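Local coordinates for uncharacterized protein (Legionella pneumophila subsp. pneumophila, PDB 5T2X) that is of unknown function but folds into an all-helical chain and carries the DUF5630 family region, at residues A[22-25]-A[26-29]; A[138-141]-A[142-146]; A[188-191]-A[192-196]; A[259-262]-A[263-267]. One frame throughout, in Å; residues are numbered along the deposited sequence.

Contact 1 of 4, residues A[22-25]-A[26-29]; sequences IENL and IKEN
Ile22 and Ile26, Glu23 and Lys27, and Asn24 and Glu28 meet one turn apart where helix 15-27 ends in a Schellman motif, a worked case of how a helix stops. The backbone bonds come first. Ile26 N donates to Ile22 O (3.1 Å), Lys27 N to Glu23 O (3.1 Å), and Glu28 N to Asn24 O (2.8 Å), the last nearly straight at 161°. Beyond Glu28, which is the first residue to leave helical angles, Asn29 adopts a positive phi of 63° and serves as the C-prime residue. Its N then bonds back to Ile26 O at 3.2 Å, while the N of the following Asn30 reaches Leu25 O.

Apolar packing is carried by the two isoleucines, whose branches meet at 4.2 Å between Ile22 CG2 and Ile26 CD1. Both turn into the fold: Ile26 lies on Thr55, Ile56 and Phe59 of helix 54-60 and on Ala34 of helix 31-40, while Ile22 touches Ile56 and Leu38. The charged pair belongs to a more open side. Glu23 and Lys27 run side by side in extended chains, yet Glu23 OE1 and Lys27 NZ stay 4.1 Å apart, beyond a salt bridge, so any attraction is probably modest; the other carboxylate oxygen, OE2, is hydrogen-bonded to Ser53 OG.

Glu28 touches the preceding turn through its first methylenes alone, and the carboxylate then leads away. With CG anti to the carbonyl carbon (chi1 -58°), Glu28 CG comes to 3.1 Å from Asn24 O.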
loop_
_atom_site.group_PDB
_atom_site.type_symbol
_atom_site.label_atom_id
_atom_site.label_comp_id
_atom_site.label_asym_id
_atom_site.label_seq_id
_atom_site.Cartn_x
_atom_site.Cartn_y
_atom_site.Cartn_z
ATOM N N ILE A 22 -18.083 -21.076 14.998
ATOM C CA ILE A 22 -17.097 -20.159 15.562
ATOM C C ILE A 22 -17.785 -18.946 16.178
ATOM O O ILE A 22 -17.339 -18.416 17.203
ATOM C CB ILE A 22 -16.067 -19.752 14.492
ATOM C CG1 ILE A 22 -15.413 -20.996 13.890
ATOM C CG2 ILE A 22 -15.002 -18.849 15.091
ATOM C CD1 ILE A 22 -14.238 -20.691 12.991
ATOM N N GLU A 23 -18.885 -18.493 15.570
ATOM C CA GLU A 23 -19.632 -17.366 16.125
ATOM C C GLU A 23 -20.114 -17.666 17.539
ATOM O O GLU A 23 -19.975 -16.836 18.445
ATOM C CB GLU A 23 -20.821 -17.023 15.227
ATOM C CG GLU A 23 -20.479 -16.221 13.989
ATOM C CD GLU A 23 -21.722 -15.708 13.291
ATOM O OE1 GLU A 23 -22.824 -15.864 13.858
ATOM O OE2 GLU A 23 -21.601 -15.150 12.182
ATOM N N ASN A 24 -20.693 -18.851 17.744
ATOM C CA ASN A 24 -21.237 -19.187 19.056
ATOM C C ASN A 24 -20.130 -19.359 20.090
ATOM O O ASN A 24 -20.301 -18.981 21.254
ATOM C CB ASN A 24 -22.094 -20.448 18.965
ATOM C CG ASN A 24 -23.333 -20.249 18.109
ATOM O OD1 ASN A 24 -23.748 -19.118 17.852
ATOM N ND2 ASN A 24 -23.932 -21.349 17.667
ATOM N N LEU A 25 -18.988 -19.920 19.684
ATOM C CA LEU A 25 -17.863 -20.048 20.607
ATOM C C LEU A 25 -17.410 -18.686 21.115
ATOM O O LEU A 25 -17.055 -18.540 22.290
ATOM C CB LEU A 25 -16.703 -20.779 19.928
ATOM C CG LEU A 25 -16.900 -22.268 19.639
ATOM C CD1 LEU A 25 -15.700 -22.834 18.895
ATOM C CD2 LEU A 25 -17.150 -23.033 20.928
ATOM N N ILE A 26 -17.420 -17.673 20.245
ATOM C CA ILE A 26 -17.027 -16.332 20.664
ATOM C C ILE A 26 -18.078 -15.735 21.592
ATOM O O ILE A 26 -17.746 -15.058 22.573
ATOM C CB ILE A 26 -16.780 -15.442 19.433
ATOM C CG1 ILE A 26 -15.657 -16.031 18.578
ATOM C CG2 ILE A 26 -16.437 -14.022 19.855
ATOM C CD1 ILE A 26 -15.410 -15.282 17.294
ATOM N N LYS A 27 -19.357 -15.981 21.307
ATOM C CA LYS A 27 -20.417 -15.465 22.167
ATOM C C LYS A 27 -20.414 -16.160 23.525
ATOM O O LYS A 27 -20.635 -15.516 24.557
ATOM C CB LYS A 27 -21.772 -15.623 21.479
ATOM C CG LYS A 27 -21.903 -14.827 20.190
ATOM C CD LYS A 27 -23.208 -15.140 19.475
ATOM C CE LYS A 27 -23.324 -14.361 18.175
ATOM N NZ LYS A 27 -24.560 -14.721 17.428
ATOM N N GLU A 28 -20.158 -17.471 23.550
ATOM C CA GLU A 28 -20.080 -18.221 24.806
ATOM C C GLU A 28 -18.782 -17.976 25.564
ATOM O O GLU A 28 -18.538 -18.663 26.569
ATOM C CB GLU A 28 -20.243 -19.722 24.545
ATOM C CG GLU A 28 -21.540 -20.127 23.852
ATOM C CD GLU A 28 -22.718 -20.250 24.801
ATOM O OE1 GLU A 28 -22.892 -19.370 25.670
ATOM O OE2 GLU A 28 -23.473 -21.237 24.674
ATOM N N ASN A 29 -17.969 -17.035 25.083
ATOM C CA ASN A 29 -16.698 -16.648 25.690
ATOM C C ASN A 29 -15.677 -17.783 25.698
ATOM O O ASN A 29 -14.740 -17.774 26.504
ATOM C CB ASN A 29 -16.899 -16.105 27.109
ATOM C CG ASN A 29 -17.859 -14.931 27.151
ATOM O OD1 ASN A 29 -18.860 -14.961 27.865
ATOM N ND2 ASN A 29 -17.561 -13.893 26.378
#

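Contact 2 of 4, residues A[138-141]-A[142-146]; sequences LSTW and AYEKY
Leu138 to Trp141 and Ala142 to Tyr146 form an unbroken run of alpha-helix within helix 132-147, and four successive i to i+4 bonds join them. Ala142 N donates to Leu138 O at 2.9 Å and Glu144 N to Thr140 O at 3.0 Å. Tyr143 N to Ser139 O is the most bent, with an N-H...O angle of 143°, and Lys145 N to Trp141 O is the longest at 3.2 Å.

The principal side-chain meeting is between Trp141 and Lys145. With CG of Trp141 anti to its backbone N (chi1 163°), the indole stands out from the helix, beside its own carbonyl carbon and close to Ala142 N, with Leu138 O in plane at its edge. The aliphatic part of Lys145 crosses the indole at a slant. Lys145 CG lies over one face, 4.1 Å above the ring plane and displaced toward the rim. A bend at chi2 then carries the chain back to the indole, where CE comes within 3.4 Å of Trp141 NE1. Ala142 CB supplies a smaller apolar contact, 4.1 Å from Trp141 CE3.

Tyr143 turns to another flank of the helix, and its hydroxyl is hydrogen-bonded to Asn182 O. Around this turn, Leu138 and Trp141 pack on Leu120 of helix 117-128, and the indole also meets the ring of Phe115 with the planes about 50° apart. Ala142 rests on Thr157 of helix 153-167, while Ser139 and Tyr143 touch Leu175 and Leu183 of helix 169-185.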
loop_
_atom_site.group_PDB
_atom_site.type_symbol
_atom_site.label_atom_id
_atom_site.label_comp_id
_atom_site.label_asym_id
_atom_site.label_seq_id
_atom_site.Cartn_x
_atom_site.Cartn_y
_atom_site.Cartn_z
ATOM N N LEU A 138 -3.013 -0.048 -9.124
ATOM C CA LEU A 138 -4.200 0.708 -9.510
ATOM C C LEU A 138 -3.840 2.070 -10.092
ATOM O O LEU A 138 -4.529 2.552 -10.999
ATOM C CB LEU A 138 -5.137 0.874 -8.314
ATOM C CG LEU A 138 -5.990 -0.340 -7.946
ATOM C CD1 LEU A 138 -6.749 -0.088 -6.656
ATOM C CD2 LEU A 138 -6.951 -0.675 -9.077
ATOM N N SER A 139 -2.779 2.706 -9.589
ATOM C CA SER A 139 -2.359 3.984 -10.156
ATOM C C SER A 139 -1.833 3.817 -11.575
ATOM O O SER A 139 -2.031 4.701 -12.415
ATOM C CB SER A 139 -1.302 4.644 -9.269
ATOM O OG SER A 139 -0.109 3.883 -9.238
ATOM N N THR A 140 -1.165 2.696 -11.860
ATOM C CA THR A 140 -0.776 2.403 -13.236
ATOM C C THR A 140 -2.002 2.185 -14.116
ATOM O O THR A 140 -2.053 2.669 -15.253
ATOM C CB THR A 140 0.137 1.177 -13.274
ATOM O OG1 THR A 140 1.343 1.455 -12.553
ATOM C CG2 THR A 140 0.484 0.811 -14.712
ATOM N N TRP A 141 -3.002 1.470 -13.598
ATOM C CA TRP A 141 -4.232 1.239 -14.350
ATOM C C TRP A 141 -4.925 2.551 -14.691
ATOM O O TRP A 141 -5.344 2.767 -15.832
ATOM C CB TRP A 141 -5.160 0.325 -13.548
ATOM C CG TRP A 141 -6.584 0.328 -14.010
ATOM C CD1 TRP A 141 -7.086 -0.275 -15.127
ATOM C CD2 TRP A 141 -7.699 0.944 -13.352
ATOM N NE1 TRP A 141 -8.441 -0.063 -15.210
ATOM C CE2 TRP A 141 -8.842 0.682 -14.132
ATOM C CE3 TRP A 141 -7.839 1.696 -12.180
ATOM C CZ2 TRP A 141 -10.109 1.145 -13.781
ATOM C CZ3 TRP A 141 -9.098 2.155 -11.833
ATOM C CH2 TRP A 141 -10.216 1.878 -12.630
ATOM N N ALA A 142 -5.053 3.445 -13.708
ATOM C CA ALA A 142 -5.720 4.715 -13.963
ATOM C C ALA A 142 -4.880 5.622 -14.851
ATOM O O ALA A 142 -5.433 6.418 -15.619
ATOM C CB ALA A 142 -6.049 5.411 -12.643
ATOM N N TYR A 143 -3.551 5.514 -14.775
ATOM C CA TYR A 143 -2.700 6.349 -15.616
ATOM C C TYR A 143 -2.821 5.958 -17.083
ATOM O O TYR A 143 -2.872 6.828 -17.960
ATOM C CB TYR A 143 -1.245 6.261 -15.160
ATOM C CG TYR A 143 -0.305 7.073 -16.022
ATOM C CD1 TYR A 143 -0.260 8.457 -15.917
ATOM C CD2 TYR A 143 0.529 6.459 -16.948
ATOM C CE1 TYR A 143 0.591 9.208 -16.705
ATOM C CE2 TYR A 143 1.388 7.201 -17.740
ATOM C CZ TYR A 143 1.414 8.575 -17.614
ATOM O OH TYR A 143 2.264 9.323 -18.397
ATOM N N GLU A 144 -2.860 4.655 -17.370
ATOM C CA GLU A 144 -3.029 4.214 -18.751
ATOM C C GLU A 144 -4.405 4.595 -19.284
ATOM O O GLU A 144 -4.547 4.915 -20.469
ATOM C CB GLU A 144 -2.804 2.706 -18.854
ATOM C CG GLU A 144 -1.384 2.269 -18.516
ATOM C CD GLU A 144 -0.344 2.866 -19.451
ATOM O OE1 GLU A 144 -0.666 3.105 -20.635
ATOM O OE2 GLU A 144 0.796 3.101 -18.999
ATOM N N LYS A 145 -5.428 4.565 -18.425
ATOM C CA LYS A 145 -6.740 5.071 -18.815
ATOM C C LYS A 145 -6.667 6.556 -19.150
ATOM O O LYS A 145 -7.223 7.009 -20.156
ATOM C CB LYS A 145 -7.753 4.830 -17.694
ATOM C CG LYS A 145 -8.070 3.370 -17.423
ATOM C CD LYS A 145 -9.177 2.871 -18.326
ATOM C CE LYS A 145 -9.513 1.419 -18.035
ATOM N NZ LYS A 145 -10.599 0.914 -18.921
ATOM N N TYR A 146 -5.982 7.328 -18.306
ATOM C CA TYR A 146 -5.815 8.752 -18.567
ATOM C C TYR A 146 -4.986 8.986 -19.823
ATOM O O TYR A 146 -5.292 9.881 -20.620
ATOM C CB TYR A 146 -5.171 9.426 -17.353
ATOM C CG TYR A 146 -4.761 10.864 -17.569
ATOM C CD1 TYR A 146 -5.701 11.836 -17.883
ATOM C CD2 TYR A 146 -3.435 11.254 -17.436
ATOM C CE1 TYR A 146 -5.330 13.153 -18.073
ATOM C CE2 TYR A 146 -3.055 12.568 -17.623
ATOM C CZ TYR A 146 -4.006 13.513 -17.941
ATOM O OH TYR A 146 -3.632 14.821 -18.127
#

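Contact 3 of 4, residues A[188-191]-A[192-196]; sequences NAPS and LSYQE
Ser191 and Gln195 are joined by a side-chain hydrogen bond across the first turn of helix 191-207. The hydroxyl of Ser191 stands anti to its backbone N (chi1 179°) and donates to Gln195 OE1 at 2.8 Å. Gln195 extends beyond CG to meet it. Its amide oxygen receives the hydroxyl at a C=O...O angle of 138°, with the donor tilted from the carbonyl plane. Alongside this link, Gln195 N donates to Ser191 O, so backbone and side chain both connect the pair.

Pro190, at the N-cap position, is engaged by Tyr194. Tyr194 N donates to Pro190 O at 3.1 Å. The ring, turned away from the carbonyl carbon of its own residue by a chi1 of -79°, leans back toward the N-terminal end of the helix, where CE2 packs on Pro190 CB at 3.8 Å. A water bridges the loop to the helix as well: it donates to Ala189 O at 2.7 Å and is hydrogen-bonded to Ser193 OG.

These side chains face two neighbours. Pro190, Ser193 and Tyr194 touch Ala184 of the preceding helix 169-185, where Tyr194 also reaches Leu181, whereas Gln195 packs on Leu254 and Ile258 of helix 252-272.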
loop_
_atom_site.group_PDB
_atom_site.type_symbol
_atom_site.label_atom_id
_atom_site.label_comp_id
_atom_site.label_asym_id
_atom_site.label_seq_id
_atom_site.Cartn_x
_atom_site.Cartn_y
_atom_site.Cartn_z
ATOM N N ASN A 188 0.107 20.019 -20.399
ATOM C CA ASN A 188 0.535 21.175 -21.173
ATOM C C ASN A 188 1.042 22.315 -20.300
ATOM O O ASN A 188 1.678 23.238 -20.822
ATOM C CB ASN A 188 -0.612 21.671 -22.060
ATOM C CG ASN A 188 -0.931 20.707 -23.187
ATOM O OD1 ASN A 188 -0.031 20.151 -23.818
ATOM N ND2 ASN A 188 -2.218 20.498 -23.442
ATOM N N ALA A 189 0.781 22.274 -18.996
ATOM C CA ALA A 189 1.361 23.206 -18.028
ATOM C C ALA A 189 1.955 22.392 -16.887
ATOM O O ALA A 189 1.446 22.403 -15.759
ATOM C CB ALA A 189 0.319 24.203 -17.517
ATOM N N PRO A 190 3.055 21.678 -17.144
ATOM C CA PRO A 190 3.559 20.682 -16.193
ATOM C C PRO A 190 4.283 21.253 -14.983
ATOM O O PRO A 190 4.833 20.475 -14.200
ATOM C CB PRO A 190 4.531 19.867 -17.061
ATOM C CG PRO A 190 5.056 20.867 -18.036
ATOM C CD PRO A 190 3.887 21.760 -18.356
ATOM N N SER A 191 4.299 22.576 -14.806
ATOM C CA SER A 191 5.062 23.168 -13.711
ATOM C C SER A 191 4.543 22.699 -12.356
ATOM O O SER A 191 5.320 22.273 -11.493
ATOM C CB SER A 191 5.018 24.693 -13.808
ATOM O OG SER A 191 5.731 25.288 -12.739
ATOM N N LEU A 192 3.224 22.761 -12.156
ATOM C CA LEU A 192 2.649 22.368 -10.873
ATOM C C LEU A 192 2.902 20.895 -10.578
ATOM O O LEU A 192 3.127 20.515 -9.423
ATOM C CB LEU A 192 1.150 22.666 -10.854
ATOM C CG LEU A 192 0.739 24.099 -10.515
ATOM C CD1 LEU A 192 -0.771 24.253 -10.596
ATOM C CD2 LEU A 192 1.243 24.479 -9.133
ATOM N N SER A 193 2.866 20.049 -11.609
ATOM C CA SER A 193 3.115 18.627 -11.400
ATOM C C SER A 193 4.552 18.379 -10.957
ATOM O O SER A 193 4.802 17.542 -10.082
ATOM C CB SER A 193 2.799 17.850 -12.676
ATOM O OG SER A 193 1.471 18.101 -13.105
ATOM N N TYR A 194 5.511 19.104 -11.540
ATOM C CA TYR A 194 6.904 18.938 -11.137
ATOM C C TYR A 194 7.145 19.492 -9.739
ATOM O O TYR A 194 7.948 18.940 -8.977
ATOM C CB TYR A 194 7.831 19.610 -12.146
ATOM C CG TYR A 194 8.070 18.806 -13.407
ATOM C CD1 TYR A 194 8.771 17.609 -13.367
ATOM C CD2 TYR A 194 7.614 19.257 -14.638
ATOM C CE1 TYR A 194 8.997 16.875 -14.516
ATOM C CE2 TYR A 194 7.839 18.532 -15.794
ATOM C CZ TYR A 194 8.530 17.341 -15.726
ATOM O OH TYR A 194 8.753 16.615 -16.874
ATOM N N GLN A 195 6.463 20.584 -9.383
ATOM C CA GLN A 195 6.608 21.135 -8.039
ATOM C C GLN A 195 6.049 20.183 -6.991
ATOM O O GLN A 195 6.622 20.041 -5.905
ATOM C CB GLN A 195 5.921 22.497 -7.952
ATOM C CG GLN A 195 6.530 23.551 -8.862
ATOM C CD GLN A 195 5.695 24.814 -8.930
ATOM O OE1 GLN A 195 5.743 25.549 -9.916
ATOM N NE2 GLN A 195 4.925 25.071 -7.880
ATOM N N GLU A 196 4.928 19.523 -7.298
ATOM C CA GLU A 196 4.396 18.512 -6.390
ATOM C C GLU A 196 5.278 17.271 -6.357
ATOM O O GLU A 196 5.380 16.613 -5.316
ATOM C CB GLU A 196 2.966 18.143 -6.793
ATOM C CG GLU A 196 1.924 19.184 -6.418
ATOM C CD GLU A 196 1.634 19.209 -4.928
ATOM O OE1 GLU A 196 1.669 18.132 -4.296
ATOM O OE2 GLU A 196 1.375 20.304 -4.388
HETATM O O HOH W 1 0.961 20.382 -14.019
#

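Contact 4 of 4, residues A[259-262]-A[263-267]; sequences YDKA and SEKAK
Within helix 252-272, the last helix of the modelled chain, Ser263 turns its hydroxyl back onto the preceding turn. OG swings in beside the backbone N (chi1 -62°) and donates to Tyr259 O at 3.0 Å. Ser263 N donates to the same oxygen, also at 3.0 Å, and the two donors come from opposite faces of the carbonyl plane. One acceptor is thus gripped twice by a single residue, a familiar way for serine inside a helix to satisfy its hydroxyl.

The regular alpha-helical pattern continues with Glu264 N to Asp260 O, Lys265 N to Lys261 O and Ala266 N to Ala262 O. On the side facing helix 191-207, Ala262 packs against Leu202 and Ile203, and Tyr259 also touches Leu202.

Lys261 and Lys265 lie side by side and point the same way. Lys265 is extended and Lys261 bends at chi3 (59°), bringing Lys261 CE within 3.9 Å of Lys265 NZ. The two ammonium nitrogens, Lys261 NZ and Lys265 NZ, are 4.4 Å apart, and Glu199 probably offsets their like charge: its OE2 forms a salt bridge with Lys265 NZ, and its OE1 a long, weak ion pair with Lys261 NZ.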
loop_
_atom_site.group_PDB
_atom_site.type_symbol
_atom_site.label_atom_id
_atom_site.label_comp_id
_atom_site.label_asym_id
_atom_site.label_seq_id
_atom_site.Cartn_x
_atom_site.Cartn_y
_atom_site.Cartn_z
ATOM N N TYR A 259 11.035 23.217 -0.078
ATOM C CA TYR A 259 11.886 22.568 0.915
ATOM C C TYR A 259 11.326 22.742 2.322
ATOM O O TYR A 259 11.411 21.827 3.149
ATOM C CB TYR A 259 13.308 23.122 0.834
ATOM C CG TYR A 259 14.201 22.425 -0.169
ATOM C CD1 TYR A 259 14.215 22.809 -1.503
ATOM C CD2 TYR A 259 15.042 21.390 0.222
ATOM C CE1 TYR A 259 15.034 22.178 -2.422
ATOM C CE2 TYR A 259 15.865 20.752 -0.689
ATOM C CZ TYR A 259 15.857 21.151 -2.010
ATOM O OH TYR A 259 16.673 20.521 -2.923
ATOM N N ASP A 260 10.748 23.910 2.612
ATOM C CA ASP A 260 10.175 24.138 3.935
ATOM C C ASP A 260 8.908 23.317 4.138
ATOM O O ASP A 260 8.671 22.795 5.233
ATOM C CB ASP A 260 9.892 25.628 4.136
ATOM C CG ASP A 260 11.158 26.441 4.333
ATOM O OD1 ASP A 260 12.243 25.966 3.930
ATOM O OD2 ASP A 260 11.068 27.556 4.888
ATOM N N LYS A 261 8.080 23.193 3.097
ATOM C CA LYS A 261 6.877 22.375 3.209
ATOM C C LYS A 261 7.226 20.903 3.392
ATOM O O LYS A 261 6.568 20.195 4.163
ATOM C CB LYS A 261 5.989 22.567 1.979
ATOM C CG LYS A 261 5.289 23.917 1.915
ATOM C CD LYS A 261 4.527 24.087 0.609
ATOM C CE LYS A 261 3.475 23.003 0.432
ATOM N NZ LYS A 261 2.738 23.149 -0.855
ATOM N N ALA A 262 8.262 20.426 2.697
ATOM C CA ALA A 262 8.666 19.032 2.838
ATOM C C ALA A 262 9.215 18.754 4.233
ATOM O O ALA A 262 8.901 17.719 4.833
ATOM C CB ALA A 262 9.701 18.676 1.772
ATOM N N SER A 263 10.033 19.666 4.764
ATOM C CA SER A 263 10.579 19.480 6.105
ATOM C C SER A 263 9.484 19.543 7.161
ATOM O O SER A 263 9.507 18.778 8.132
ATOM C CB SER A 263 11.653 20.529 6.386
ATOM O OG SER A 263 12.738 20.409 5.484
ATOM N N GLU A 264 8.516 20.445 6.988
ATOM C CA GLU A 264 7.442 20.583 7.966
ATOM C C GLU A 264 6.558 19.342 7.994
ATOM O O GLU A 264 6.210 18.839 9.069
ATOM C CB GLU A 264 6.610 21.828 7.658
ATOM C CG GLU A 264 5.591 22.174 8.729
ATOM C CD GLU A 264 4.694 23.326 8.323
ATOM O OE1 GLU A 264 3.587 23.067 7.806
ATOM O OE2 GLU A 264 5.102 24.492 8.511
ATOM N N LYS A 265 6.185 18.833 6.819
ATOM C CA LYS A 265 5.301 17.672 6.765
ATOM C C LYS A 265 6.023 16.401 7.195
ATOM O O LYS A 265 5.418 15.520 7.814
ATOM C CB LYS A 265 4.722 17.520 5.359
ATOM C CG LYS A 265 3.822 18.674 4.941
ATOM C CD LYS A 265 3.325 18.512 3.514
ATOM C CE LYS A 265 2.448 19.687 3.103
ATOM N NZ LYS A 265 2.004 19.587 1.683
ATOM N N ALA A 266 7.315 16.287 6.876
ATOM C CA ALA A 266 8.076 15.120 7.311
ATOM C C ALA A 266 8.325 15.142 8.813
ATOM O O ALA A 266 8.360 14.082 9.449
ATOM C CB ALA A 266 9.400 15.038 6.554
ATOM N N LYS A 267 8.498 16.332 9.397
ATOM C CA LYS A 267 8.698 16.425 10.839
ATOM C C LYS A 267 7.454 15.981 11.600
ATOM O O LYS A 267 7.558 15.280 12.613
ATOM C CB LYS A 267 9.085 17.851 11.228
ATOM C CG LYS A 267 9.212 18.070 12.728
ATOM C CD LYS A 267 9.626 19.495 13.054
ATOM C CE LYS A 267 9.638 19.736 14.554
ATOM N NZ LYS A 267 10.516 18.765 15.266
#

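How the contacts relate
Followed from the N terminus, the four contacts come strictly in series; each spans a single continuous run, so none closes a long loop and none nests or crosses. Contact 1 ends the first helix, far from the rest: its centre lies about 44 Å from that of contact 2 and about 56 Å from that of contact 3, on the opposite side of the chain's centre from both. Contact 2 lies inside helix 132-147, and contact 3 starts helix 191-207; helix 169-185 touches both. Contact 4, in the final helix, has its nearest atoms about 5 Å from contact 3, and helices 191-207 and 252-272 pack together at both places.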